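Local coordinates for terminal uridylyltransferase 1 (Trypanosoma brucei, PDB 5HZD), which adds uridines from UTP to the 3' hydroxyl of guide RNAs, ribosomal RNAs and some mRNAs in mitochondrial RNA editing, using magnesium or manganese, at residues 118-129 with 280-291; 128-136 with 361-369. All coordinates share one frame; numbering follows the deposited sequence. Where two conformers were deposited one is given.

Interaction 1 of 2, residues 118-129 with 280-291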
loop_
_atom_site.group_PDB
_atom_site.type_symbol
_atom_site.label_atom_id
_atom_site.label_comp_id
_atom_site.label_asym_id
_atom_site.label_seq_id
_atom_site.Cartn_x
_atom_site.Cartn_y
_atom_site.Cartn_z
ATOM N N TRP A 118 9.784 -5.982 0.063
ATOM C CA TRP A 118 8.848 -6.181 1.177
ATOM C C TRP A 118 9.647 -6.518 2.441
ATOM O O TRP A 118 10.573 -7.322 2.384
ATOM C CB TRP A 118 7.854 -7.292 0.828
ATOM C CG TRP A 118 6.813 -7.553 1.912
ATOM C CD1 TRP A 118 5.930 -6.667 2.438
ATOM C CD2 TRP A 118 6.556 -8.806 2.546
ATOM N NE1 TRP A 118 5.133 -7.285 3.368
ATOM C CE2 TRP A 118 5.510 -8.594 3.470
ATOM C CE3 TRP A 118 7.121 -10.078 2.443
ATOM C CZ2 TRP A 118 4.985 -9.621 4.258
ATOM C CZ3 TRP A 118 6.612 -11.091 3.247
ATOM C CH2 TRP A 118 5.567 -10.847 4.152
ATOM N N ASP A 119 9.292 -5.910 3.581
ATOM C CA ASP A 119 10.077 -6.077 4.807
ATOM C C ASP A 119 9.611 -7.237 5.683
ATOM O O ASP A 119 10.239 -7.583 6.702
ATOM C CB ASP A 119 10.110 -4.743 5.583
ATOM C CG ASP A 119 8.732 -4.275 6.015
ATOM O OD1 ASP A 119 7.750 -5.014 5.790
ATOM O OD2 ASP A 119 8.609 -3.167 6.609
ATOM N N GLY A 120 8.517 -7.859 5.276
ATOM C CA GLY A 120 8.047 -9.053 5.953
ATOM C C GLY A 120 7.000 -8.665 6.973
ATOM O O GLY A 120 6.415 -9.522 7.628
ATOM N N THR A 121 6.740 -7.373 7.093
ATOM C CA THR A 121 5.807 -6.866 8.106
ATOM C C THR A 121 4.686 -5.995 7.548
ATOM O O THR A 121 3.546 -6.054 8.025
ATOM C CB THR A 121 6.535 -6.037 9.172
ATOM O OG1 THR A 121 7.113 -4.879 8.561
ATOM C CG2 THR A 121 7.612 -6.869 9.862
ATOM N N ALA A 122 4.995 -5.170 6.541
ATOM C CA ALA A 122 3.984 -4.296 5.932
ATOM C C ALA A 122 2.779 -5.118 5.456
ATOM O O ALA A 122 2.947 -6.234 4.949
ATOM C CB ALA A 122 4.553 -3.511 4.763
ATOM N N ASP A 123 1.572 -4.577 5.609
ATOM C CA ASP A 123 0.389 -5.292 5.106
ATOM C C ASP A 123 0.530 -5.597 3.608
ATOM O O ASP A 123 1.011 -4.769 2.844
ATOM C CB ASP A 123 -0.879 -4.435 5.279
ATOM C CG ASP A 123 -1.291 -4.268 6.717
ATOM O OD1 ASP A 123 -0.583 -4.744 7.629
ATOM O OD2 ASP A 123 -2.344 -3.622 6.927
ATOM N N ILE A 124 0.081 -6.791 3.186
ATOM C CA ILE A 124 0.042 -7.149 1.770
ATOM C C ILE A 124 -1.390 -6.951 1.316
ATOM O O ILE A 124 -2.304 -7.342 2.030
ATOM C CB ILE A 124 0.417 -8.647 1.576
ATOM C CG1 ILE A 124 1.901 -8.854 1.903
ATOM C CG2 ILE A 124 0.072 -9.141 0.154
ATOM C CD1 ILE A 124 2.895 -8.218 0.902
ATOM N N ASP A 125 -1.595 -6.305 0.171
ATOM C CA ASP A 125 -2.932 -6.246 -0.431
ATOM C C ASP A 125 -3.082 -7.338 -1.470
ATOM O O ASP A 125 -2.206 -7.526 -2.320
ATOM C CB ASP A 125 -3.165 -4.899 -1.125
ATOM C CG ASP A 125 -3.397 -3.782 -0.133
ATOM O OD1 ASP A 125 -4.518 -3.723 0.414
ATOM O OD2 ASP A 125 -2.462 -2.980 0.087
ATOM N N PHE A 126 -4.199 -8.059 -1.410
ATOM C CA PHE A 126 -4.476 -9.090 -2.408
ATOM C C PHE A 126 -5.762 -8.696 -3.102
ATOM O O PHE A 126 -6.777 -8.450 -2.439
ATOM C CB PHE A 126 -4.735 -10.449 -1.731
ATOM C CG PHE A 126 -3.538 -11.092 -1.113
ATOM C CD1 PHE A 126 -2.458 -11.477 -1.897
ATOM C CD2 PHE A 126 -3.548 -11.452 0.230
ATOM C CE1 PHE A 126 -1.359 -12.136 -1.342
ATOM C CE2 PHE A 126 -2.469 -12.112 0.800
ATOM C CZ PHE A 126 -1.372 -12.472 0.026
ATOM N N ALA A 127 -5.738 -8.629 -4.425
ATOM C CA ALA A 127 -6.962 -8.421 -5.207
ATOM C C ALA A 127 -7.355 -9.746 -5.843
ATOM O O ALA A 127 -6.514 -10.428 -6.418
ATOM C CB ALA A 127 -6.696 -7.417 -6.341
ATOM N N VAL A 128 -8.631 -10.101 -5.769
ATOM C CA VAL A 128 -9.121 -11.365 -6.342
ATOM C C VAL A 128 -10.001 -11.014 -7.535
ATOM O O VAL A 128 -11.056 -10.413 -7.367
ATOM C CB VAL A 128 -9.966 -12.109 -5.275
ATOM C CG1 VAL A 128 -10.610 -13.390 -5.866
ATOM C CG2 VAL A 128 -9.081 -12.443 -4.045
ATOM N N VAL A 129 -9.581 -11.391 -8.745
ATOM C CA VAL A 129 -10.227 -10.938 -9.967
ATOM C C VAL A 129 -10.271 -12.072 -10.985
ATOM O O VAL A 129 -9.256 -12.773 -11.199
ATOM C CB VAL A 129 -9.427 -9.772 -10.627
ATOM C CG1 VAL A 129 -10.130 -9.294 -11.918
ATOM C CG2 VAL A 129 -9.268 -8.612 -9.629
ATOM N N LEU A 280 0.653 -17.778 4.433
ATOM C CA LEU A 280 -0.580 -16.999 4.414
ATOM C C LEU A 280 -1.136 -16.788 5.828
ATOM O O LEU A 280 -1.789 -15.767 6.117
ATOM C CB LEU A 280 -1.608 -17.698 3.513
ATOM C CG LEU A 280 -2.905 -16.931 3.303
ATOM C CD1 LEU A 280 -2.667 -15.645 2.500
ATOM C CD2 LEU A 280 -3.980 -17.780 2.635
ATOM N N TYR A 281 -0.855 -17.726 6.722
ATOM C CA TYR A 281 -1.370 -17.632 8.097
ATOM C C TYR A 281 -0.601 -16.620 8.926
ATOM O O TYR A 281 -1.049 -16.210 9.998
ATOM C CB TYR A 281 -1.272 -18.993 8.810
ATOM C CG TYR A 281 -2.165 -20.058 8.264
ATOM C CD1 TYR A 281 -3.427 -20.292 8.821
ATOM C CD2 TYR A 281 -1.769 -20.843 7.191
ATOM C CE1 TYR A 281 -4.245 -21.292 8.320
ATOM C CE2 TYR A 281 -2.604 -21.840 6.674
ATOM C CZ TYR A 281 -3.831 -22.056 7.236
ATOM O OH TYR A 281 -4.604 -23.069 6.697
ATOM N N ASN A 282 0.563 -16.212 8.450
ATOM C CA ASN A 282 1.512 -15.485 9.266
ATOM C C ASN A 282 1.646 -14.016 8.889
ATOM O O ASN A 282 2.420 -13.283 9.507
ATOM C CB ASN A 282 2.887 -16.139 9.128
ATOM C CG ASN A 282 2.881 -17.588 9.553
ATOM O OD1 ASN A 282 2.105 -17.988 10.421
ATOM N ND2 ASN A 282 3.761 -18.390 8.954
ATOM N N ILE A 283 0.917 -13.584 7.869
ATOM C CA ILE A 283 1.046 -12.236 7.377
ATOM C C ILE A 283 -0.253 -11.442 7.496
ATOM O O ILE A 283 -1.344 -11.979 7.307
ATOM C CB ILE A 283 1.538 -12.233 5.913
ATOM C CG1 ILE A 283 0.544 -12.901 4.992
ATOM C CG2 ILE A 283 2.924 -12.879 5.794
ATOM C CD1 ILE A 283 0.901 -12.666 3.535
ATOM N N ASP A 284 -0.136 -10.155 7.794
ATOM C CA ASP A 284 -1.285 -9.263 7.754
ATOM C C ASP A 284 -1.630 -8.994 6.310
ATOM O O ASP A 284 -0.737 -8.679 5.507
ATOM C CB ASP A 284 -0.953 -7.902 8.400
ATOM C CG ASP A 284 -0.750 -7.965 9.904
ATOM O OD1 ASP A 284 -1.394 -8.756 10.605
ATOM O OD2 ASP A 284 0.062 -7.158 10.406
ATOM N N PHE A 285 -2.904 -9.108 5.961
ATOM C CA PHE A 285 -3.349 -8.795 4.593
ATOM C C PHE A 285 -4.759 -8.285 4.520
ATOM O O PHE A 285 -5.571 -8.533 5.427
ATOM C CB PHE A 285 -3.131 -10.001 3.625
ATOM C CG PHE A 285 -3.992 -11.229 3.904
ATOM C CD1 PHE A 285 -5.329 -11.285 3.476
ATOM C CD2 PHE A 285 -3.447 -12.343 4.537
ATOM C CE1 PHE A 285 -6.118 -12.416 3.698
ATOM C CE2 PHE A 285 -4.224 -13.488 4.730
ATOM C CZ PHE A 285 -5.562 -13.511 4.336
ATOM N N ASP A 286 -5.026 -7.502 3.468
ATOM C CA ASP A 286 -6.385 -7.090 3.133
ATOM C C ASP A 286 -6.707 -7.746 1.798
ATOM O O ASP A 286 -5.939 -7.614 0.834
ATOM C CB ASP A 286 -6.512 -5.581 2.929
ATOM C CG ASP A 286 -6.359 -4.788 4.219
ATOM O OD1 ASP A 286 -6.308 -5.381 5.328
ATOM O OD2 ASP A 286 -6.291 -3.543 4.103
ATOM N N LEU A 287 -7.843 -8.434 1.743
ATOM C CA LEU A 287 -8.312 -9.109 0.529
ATOM C C LEU A 287 -9.520 -8.358 -0.045
ATOM O O LEU A 287 -10.515 -8.149 0.628
ATOM C CB LEU A 287 -8.645 -10.568 0.892
ATOM C CG LEU A 287 -9.048 -11.541 -0.214
ATOM C CD1 LEU A 287 -9.012 -12.944 0.323
ATOM C CD2 LEU A 287 -10.443 -11.232 -0.761
ATOM N N SER A 288 -9.407 -7.927 -1.296
ATOM C CA SER A 288 -10.457 -7.193 -1.981
ATOM C C SER A 288 -10.695 -7.792 -3.346
ATOM O O SER A 288 -9.981 -8.722 -3.759
ATOM C CB SER A 288 -10.051 -5.723 -2.126
ATOM O OG SER A 288 -8.792 -5.619 -2.801
ATOM N N PHE A 289 -11.701 -7.260 -4.046
ATOM C CA PHE A 289 -12.182 -7.896 -5.269
ATOM C C PHE A 289 -12.129 -6.989 -6.485
ATOM O O PHE A 289 -12.671 -7.319 -7.550
ATOM C CB PHE A 289 -13.610 -8.413 -5.051
ATOM C CG PHE A 289 -13.706 -9.434 -3.963
ATOM C CD1 PHE A 289 -13.439 -10.771 -4.230
ATOM C CD2 PHE A 289 -14.006 -9.052 -2.653
ATOM C CE1 PHE A 289 -13.504 -11.735 -3.243
ATOM C CE2 PHE A 289 -14.061 -10.006 -1.655
ATOM C CZ PHE A 289 -13.807 -11.341 -1.940
ATOM N N ARG A 290 -11.487 -5.837 -6.319
ATOM C CA ARG A 290 -11.409 -4.864 -7.402
ATOM C C ARG A 290 -10.008 -4.712 -7.961
ATOM O O ARG A 290 -9.022 -5.023 -7.302
ATOM C CB ARG A 290 -11.896 -3.503 -6.892
ATOM C CG ARG A 290 -13.307 -3.592 -6.306
ATOM C CD ARG A 290 -13.862 -2.233 -5.920
ATOM N NE ARG A 290 -15.137 -2.393 -5.225
ATOM C CZ ARG A 290 -15.882 -1.372 -4.813
ATOM N NH1 ARG A 290 -15.464 -0.129 -5.022
ATOM N NH2 ARG A 290 -17.033 -1.592 -4.193
ATOM N N ALA A 291 -9.913 -4.205 -9.184
ATOM C CA ALA A 291 -8.621 -4.121 -9.868
ATOM C C ALA A 291 -7.929 -2.773 -9.744
ATOM O O ALA A 291 -6.745 -2.663 -10.072
ATOM C CB ALA A 291 -8.780 -4.484 -11.339
HETATM O O HOH W 1 4.308 -10.635 8.688
HETATM O O HOH W 2 2.671 -9.087 8.201
HETATM O O HOH W 3 2.116 -8.448 5.994
HETATM O O HOH W 4 -4.180 -2.395 5.256
HETATM O O HOH W 5 -6.892 -5.432 -0.816
#
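F126 and F285 meet on the apolar face of two parallel strands, 124-129 and 285-288, joined by five backbone hydrogen bonds that alternate from I124 N–D284 O to V128 N–S288 O (2.8 Å). The edge of the F126 ring is turned toward the face of F285 in an offset T-shaped pair, planes 68° apart, with F126 CE2 3.6 Å from F285 CG. F285 reaches this place with CG between its backbone N and carbonyl carbon (chi1 67°). This side is tightly filled: CD1 of L280 and of I283 approach F126 obliquely, I124 CG2 lies over one ring face, and L93 of helix 80-100 packs from outside. At one end I283 CG2 abuts the edge of W118, 3.7 Å from CH2; at the other, V128 CG2 rests on L287 CD2. The W118 ring is itself held by a nearly straight, in-plane NE1–O bond to A122 (2.9 Å).

The other face is acidic and watery. D123, D125 and D286 project there, and one water donates to both D123 OD2 (2.8 Å) and D286 OD2 (2.7 Å). The D125 and D286 side chains run side by side with OD1 and OD2 4.1 Å apart and carboxylate planes at 72°, and K176 forms a salt bridge with D286 OD1. By similarity D123 and D125 bind the catalytic magnesium and D286 is important for activity, an arrangement consistent with the carboxylate triad of the nucleotidyltransferase palm of the DNA polymerase beta superfamily.

Interaction 2 of 2, residues 128-136 with 361-369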
loop_
_atom_site.group_PDB
_atom_site.type_symbol
_atom_site.label_atom_id
_atom_site.label_comp_id
_atom_site.label_asym_id
_atom_site.label_seq_id
_atom_site.Cartn_x
_atom_site.Cartn_y
_atom_site.Cartn_z
ATOM N N VAL A 128 -8.631 -10.101 -5.769
ATOM C CA VAL A 128 -9.121 -11.365 -6.342
ATOM C C VAL A 128 -10.001 -11.014 -7.535
ATOM O O VAL A 128 -11.056 -10.413 -7.367
ATOM C CB VAL A 128 -9.966 -12.109 -5.275
ATOM C CG1 VAL A 128 -10.610 -13.390 -5.866
ATOM C CG2 VAL A 128 -9.081 -12.443 -4.045
ATOM N N VAL A 129 -9.581 -11.391 -8.745
ATOM C CA VAL A 129 -10.227 -10.938 -9.967
ATOM C C VAL A 129 -10.271 -12.072 -10.985
ATOM O O VAL A 129 -9.256 -12.773 -11.199
ATOM C CB VAL A 129 -9.427 -9.772 -10.627
ATOM C CG1 VAL A 129 -10.130 -9.294 -11.918
ATOM C CG2 VAL A 129 -9.268 -8.612 -9.629
ATOM N N ASP A 130 -11.441 -12.224 -11.608
ATOM C CA ASP A 130 -11.646 -13.061 -12.788
ATOM C C ASP A 130 -11.522 -12.113 -13.968
ATOM O O ASP A 130 -12.430 -11.304 -14.232
ATOM C CB ASP A 130 -13.059 -13.672 -12.713
ATOM C CG ASP A 130 -13.472 -14.455 -13.969
ATOM O OD1 ASP A 130 -12.867 -14.308 -15.059
ATOM O OD2 ASP A 130 -14.489 -15.196 -13.892
ATOM N N VAL A 131 -10.403 -12.238 -14.672
ATOM C CA VAL A 131 -10.056 -11.305 -15.750
ATOM C C VAL A 131 -11.037 -11.377 -16.920
ATOM O O VAL A 131 -11.458 -10.323 -17.418
ATOM C CB VAL A 131 -8.617 -11.515 -16.192
ATOM C CG1 VAL A 131 -8.291 -10.680 -17.458
ATOM C CG2 VAL A 131 -7.684 -11.128 -15.049
ATOM N N ASP A 132 -11.421 -12.583 -17.341
ATOM C CA ASP A 132 -12.449 -12.751 -18.370
ATOM C C ASP A 132 -13.713 -11.986 -17.980
ATOM O O ASP A 132 -14.285 -11.252 -18.798
ATOM C CB ASP A 132 -12.821 -14.229 -18.542
ATOM C CG ASP A 132 -11.788 -15.011 -19.309
ATOM O OD1 ASP A 132 -10.844 -14.386 -19.836
ATOM O OD2 ASP A 132 -11.936 -16.258 -19.407
ATOM N N ALA A 133 -14.148 -12.157 -16.731
ATOM C CA ALA A 133 -15.384 -11.513 -16.290
ATOM C C ALA A 133 -15.230 -10.000 -16.264
ATOM O O ALA A 133 -16.148 -9.281 -16.686
ATOM C CB ALA A 133 -15.806 -12.018 -14.915
ATOM N N MET A 134 -14.076 -9.523 -15.806
ATOM C CA MET A 134 -13.811 -8.092 -15.775
ATOM C C MET A 134 -13.923 -7.522 -17.186
ATOM O O MET A 134 -14.504 -6.456 -17.396
ATOM C CB MET A 134 -12.418 -7.822 -15.217
ATOM C CG MET A 134 -11.957 -6.390 -15.386
ATOM S SD MET A 134 -10.456 -6.152 -14.445
ATOM C CE MET A 134 -9.841 -4.579 -15.065
ATOM N N GLU A 135 -13.386 -8.253 -18.164
ATOM C CA GLU A 135 -13.444 -7.796 -19.554
ATOM C C GLU A 135 -14.877 -7.712 -20.096
ATOM O O GLU A 135 -15.176 -6.841 -20.931
ATOM C CB GLU A 135 -12.543 -8.650 -20.445
ATOM C CG GLU A 135 -11.041 -8.458 -20.103
ATOM C CD GLU A 135 -10.533 -7.081 -20.486
ATOM O OE1 GLU A 135 -10.658 -6.724 -21.679
ATOM O OE2 GLU A 135 -10.019 -6.354 -19.608
ATOM N N ARG A 136 -15.764 -8.592 -19.619
ATOM C CA ARG A 136 -17.165 -8.552 -20.038
ATOM C C ARG A 136 -17.962 -7.516 -19.261
ATOM O O ARG A 136 -19.153 -7.343 -19.520
ATOM C CB ARG A 136 -17.864 -9.906 -19.844
ATOM C CG ARG A 136 -17.151 -11.098 -20.429
ATOM C CD ARG A 136 -18.017 -12.335 -20.331
ATOM N NE ARG A 136 -18.487 -12.640 -18.976
ATOM C CZ ARG A 136 -17.876 -13.490 -18.156
ATOM N NH1 ARG A 136 -16.755 -14.089 -18.539
ATOM N NH2 ARG A 136 -18.371 -13.731 -16.950
ATOM N N ILE A 361 -0.331 2.759 -18.423
ATOM C CA ILE A 361 -0.566 1.538 -17.653
ATOM C C ILE A 361 -1.976 1.058 -18.009
ATOM O O ILE A 361 -2.945 1.769 -17.777
ATOM C CB ILE A 361 -0.513 1.791 -16.145
ATOM C CG1 ILE A 361 0.723 2.628 -15.747
ATOM C CG2 ILE A 361 -0.596 0.491 -15.384
ATOM C CD1 ILE A 361 2.055 2.024 -16.157
ATOM N N PRO A 362 -2.095 -0.116 -18.646
ATOM C CA PRO A 362 -3.423 -0.551 -19.092
ATOM C C PRO A 362 -4.355 -0.821 -17.921
ATOM O O PRO A 362 -3.929 -1.264 -16.837
ATOM C CB PRO A 362 -3.148 -1.869 -19.829
ATOM C CG PRO A 362 -1.673 -2.012 -19.901
ATOM C CD PRO A 362 -1.029 -1.089 -18.933
ATOM N N GLU A 363 -5.633 -0.516 -18.133
ATOM C CA GLU A 363 -6.672 -0.866 -17.189
ATOM C C GLU A 363 -6.913 -2.387 -17.270
ATOM O O GLU A 363 -7.142 -3.058 -16.246
ATOM C CB GLU A 363 -7.983 -0.125 -17.536
ATOM C CG GLU A 363 -9.130 -0.529 -16.593
ATOM C CD GLU A 363 -10.440 0.182 -16.878
ATOM O OE1 GLU A 363 -10.434 1.173 -17.634
ATOM O OE2 GLU A 363 -11.478 -0.258 -16.335
ATOM N N SER A 364 -6.823 -2.918 -18.484
ATOM C CA SER A 364 -7.077 -4.338 -18.707
ATOM C C SER A 364 -5.960 -5.183 -18.109
ATOM O O SER A 364 -4.776 -4.822 -18.192
ATOM C CB SER A 364 -7.177 -4.646 -20.185
ATOM O OG SER A 364 -7.380 -6.041 -20.388
ATOM N N LEU A 365 -6.335 -6.324 -17.538
ATOM C CA LEU A 365 -5.373 -7.233 -16.916
ATOM C C LEU A 365 -5.103 -8.423 -17.819
ATOM O O LEU A 365 -4.469 -9.399 -17.413
ATOM C CB LEU A 365 -5.905 -7.705 -15.569
ATOM C CG LEU A 365 -6.067 -6.622 -14.504
ATOM C CD1 LEU A 365 -6.817 -7.200 -13.303
ATOM C CD2 LEU A 365 -4.680 -6.131 -14.107
ATOM N N VAL A 366 -5.589 -8.367 -19.052
ATOM C CA VAL A 366 -5.376 -9.465 -19.997
ATOM C C VAL A 366 -3.895 -9.827 -20.198
ATOM O O VAL A 366 -3.521 -11.012 -20.224
ATOM C CB VAL A 366 -6.047 -9.169 -21.350
ATOM C CG1 VAL A 366 -5.581 -10.167 -22.402
ATOM C CG2 VAL A 366 -7.564 -9.211 -21.194
ATOM N N ASN A 367 -3.028 -8.834 -20.288
ATOM C CA ASN A 367 -1.614 -9.172 -20.532
ATOM C C ASN A 367 -0.758 -9.208 -19.272
ATOM O O ASN A 367 0.477 -9.150 -19.336
ATOM C CB ASN A 367 -1.003 -8.216 -21.546
ATOM C CG ASN A 367 -1.702 -8.295 -22.901
ATOM O OD1 ASN A 367 -2.062 -9.376 -23.367
ATOM N ND2 ASN A 367 -1.923 -7.143 -23.517
ATOM N N TYR A 368 -1.409 -9.283 -18.116
ATOM C CA TYR A 368 -0.703 -9.133 -16.847
ATOM C C TYR A 368 0.112 -10.379 -16.524
ATOM O O TYR A 368 -0.344 -11.501 -16.722
ATOM C CB TYR A 368 -1.729 -8.905 -15.733
ATOM C CG TYR A 368 -1.154 -8.271 -14.488
ATOM C CD1 TYR A 368 -0.994 -6.889 -14.387
ATOM C CD2 TYR A 368 -0.791 -9.056 -13.394
ATOM C CE1 TYR A 368 -0.484 -6.292 -13.255
ATOM C CE2 TYR A 368 -0.284 -8.465 -12.236
ATOM C CZ TYR A 368 -0.131 -7.092 -12.162
ATOM O OH TYR A 368 0.376 -6.533 -10.988
ATOM N N THR A 369 1.330 -10.173 -16.041
ATOM C CA THR A 369 2.199 -11.296 -15.715
ATOM C C THR A 369 2.676 -11.240 -14.270
ATOM O O THR A 369 3.080 -12.260 -13.718
ATOM C CB THR A 369 3.450 -11.320 -16.625
ATOM O OG1 THR A 369 4.091 -10.032 -16.595
ATOM C CG2 THR A 369 3.057 -11.649 -18.050
HETATM O O HOH W 6 -8.989 -7.078 -17.122
#
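L365 is the main bump on the 361-369 loop, and it fits a hollow formed by V129, V131 and M134. Its CB sits against V131 CG2 (3.9 Å), while CD1 reaches between M134 SD (4.0 Å) and V129 CG1; the L365 side chain crosses each of the three at about a right angle. F107 of strand 105-109 touches L365, V129 and V131. M134 stretches out from the helix with CG anti to the backbone N (chi1 169°) and the rest of the chain extended, laying its CE, in the conformer given, against the backbone O of E363. The hollow lies where strand 124-129 of the palm sheet gives way to the short helix 131-135, whose N-cap is D130: its OD1 accepts from A133 N. Farther along the helix, E135 bends at chi2 (-69°), and V366 CG2 packs crosswise on its CG at 3.7 Å. The bend brings OE2 within 2.8 Å of S364 OG, which donates from well above the carboxylate plane. S364 OG also accepts from V366 N in an ST turn, leading into the type I turn 365-368. A water accepts from L365 N and donates to E135 OE2, 2.8 Å from each.

Overall arrangement
Interactions 1 and 2 share V128 and V129 at the end of strand 124-129, and their centres lie 19 Å apart. Interaction 1 builds the middle of the mixed sheet and its carboxylate site; interaction 2 continues from the same strand into helix 131-135 and the loop between helices 336-349 and 385-409. They touch at A291, whose CB is 3.9 Å from L365 CD1 and, in the conformer given, equally far from M134 CE. The side chain of V129 is about 11 Å from that of D125, so interaction 2 stands back from the probable catalytic metal site. It nevertheless borders UTP-binding residues: E363 is about 4 Å from R295, side chain to side chain, as A127 of interaction 1 is from I294.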